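Uricase (Bacillus fastidiosus, PDB 4R8X) catalyses the oxidation of urate, the first step on the route to (S)-allantoin in purine breakdown. Local coordinates at residues A81-E84 and G85-E89. Residues are numbered along the deposited sequence; the frame is centred on the assembly and turned at random.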
loop_
_atom_site.group_PDB
_atom_site.type_symbol
_atom_site.label_atom_id
_atom_site.label_comp_id
_atom_site.label_asym_id
_atom_site.label_seq_id
_atom_site.Cartn_x
_atom_site.Cartn_y
_atom_site.Cartn_z
ATOM N N ALA D 81 19.323 9.953 -21.892
ATOM C CA ALA D 81 19.670 11.264 -22.428
ATOM C C ALA D 81 20.008 11.186 -23.913
ATOM O O ALA D 81 19.713 12.110 -24.659
ATOM C CB ALA D 81 20.815 11.892 -21.643
ATOM N N SER D 82 20.602 10.073 -24.339
ATOM C CA SER D 82 21.063 9.926 -25.722
ATOM C C SER D 82 20.031 9.307 -26.672
ATOM O O SER D 82 20.165 9.412 -27.895
ATOM C CB SER D 82 22.375 9.131 -25.771
ATOM O OG SER D 82 22.238 7.850 -25.179
ATOM N N TYR D 83 19.012 8.654 -26.114
ATOM C CA TYR D 83 17.949 8.056 -26.925
ATOM C C TYR D 83 17.244 9.118 -27.760
ATOM O O TYR D 83 16.853 10.157 -27.233
ATOM C CB TYR D 83 16.931 7.368 -26.019
ATOM C CG TYR D 83 15.773 6.709 -26.738
ATOM C CD1 TYR D 83 15.985 5.729 -27.703
ATOM C CD2 TYR D 83 14.464 7.064 -26.442
ATOM C CE1 TYR D 83 14.909 5.115 -28.338
ATOM C CE2 TYR D 83 13.398 6.455 -27.061
ATOM C CZ TYR D 83 13.615 5.497 -28.015
ATOM O OH TYR D 83 12.521 4.910 -28.620
ATOM N N GLU D 84 17.067 8.838 -29.050
ATOM C CA GLU D 84 16.470 9.797 -29.971
ATOM C C GLU D 84 15.087 9.368 -30.449
ATOM O O GLU D 84 14.455 10.063 -31.244
ATOM C CB GLU D 84 17.396 10.030 -31.169
ATOM C CG GLU D 84 18.750 10.614 -30.775
ATOM C CD GLU D 84 19.598 11.012 -31.965
ATOM O OE1 GLU D 84 20.799 10.669 -31.980
ATOM O OE2 GLU D 84 19.073 11.682 -32.876
ATOM N N GLY D 85 14.615 8.227 -29.957
ATOM C CA GLY D 85 13.319 7.716 -30.365
ATOM C C GLY D 85 12.190 8.211 -29.492
ATOM O O GLY D 85 12.387 9.096 -28.653
ATOM N N ALA D 86 11.011 7.618 -29.657
ATOM C CA ALA D 86 9.803 8.174 -29.037
ATOM C C ALA D 86 8.946 7.145 -28.324
ATOM O O ALA D 86 7.852 7.481 -27.864
ATOM C CB ALA D 86 8.954 8.882 -30.082
ATOM N N THR D 87 9.419 5.905 -28.225
ATOM C CA THR D 87 8.605 4.828 -27.653
ATOM C C THR D 87 9.323 4.085 -26.540
ATOM O O THR D 87 10.554 4.033 -26.486
ATOM C CB THR D 87 8.151 3.773 -28.704
ATOM O OG1 THR D 87 9.249 2.911 -29.045
ATOM C CG2 THR D 87 7.596 4.444 -29.948
ATOM N N LEU D 88 8.536 3.508 -25.641
ATOM C CA LEU D 88 9.089 2.773 -24.515
ATOM C C LEU D 88 9.841 1.545 -25.022
ATOM O O LEU D 88 10.956 1.268 -24.585
ATOM C CB LEU D 88 7.968 2.357 -23.565
ATOM C CG LEU D 88 8.401 1.733 -22.241
ATOM C CD1 LEU D 88 9.382 2.631 -21.495
ATOM C CD2 LEU D 88 7.177 1.491 -21.381
ATOM N N GLU D 89 9.229 0.821 -25.959
ATOM C CA GLU D 89 9.852 -0.372 -26.523
ATOM C C GLU D 89 11.150 -0.050 -27.253
ATOM O O GLU D 89 12.109 -0.817 -27.181
ATOM C CB GLU D 89 8.903 -1.077 -27.487
ATOM C CG GLU D 89 7.606 -1.570 -26.877
ATOM C CD GLU D 89 6.466 -0.568 -26.984
ATOM O OE1 GLU D 89 5.307 -1.013 -26.952
ATOM O OE2 GLU D 89 6.713 0.651 -27.106
HETATM O O HOH W 1 13.988 11.072 -27.807
#
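The loop joining helix 69-82 to helix 88-102 folds over an aromatic ring: Tyr-83, the first residue to leave the helix, lies beneath the backbone of Gly-85 and reaches on to Thr-87. With CG anti to the backbone N (chi1 180°), the side chain runs along the loop in the direction the chain takes. Gly-85 CA makes a CH-pi contact over one face, 3.7 Å from the centroid of the Tyr-83 ring, and Gly-85 N sits above the ring's centre. With no side chain, Gly-85 can lie close against the ring and its hydroxyl. Beyond the glycine, the N-H of Thr-87 points almost straight at the hydroxyl of Tyr-83, N to OH 3.3 Å at 161°. On the main chain, one water donates to both Tyr-83 O (3.1 Å) and Gly-85 O (2.7 Å), bridging the bend; Tyr-83 O also takes a bond from Arg-16. Swapping the tyrosine for an alanine is likely to leave the amide of Thr-87 without its acceptor and the Gly-85 backbone without the ring it lies on. Phe-91 of the following helix meets the tyrosine ring edge-to-face. Thr-87 OG1, meanwhile, accepts from Gly-90 N, the classic N-cap of a helix start. Through Tyr-83 on Phe-41 and Leu-88 on Met-43, this short connection between consecutive helices lies against the antiparallel sheet of the T-fold typical of uricases.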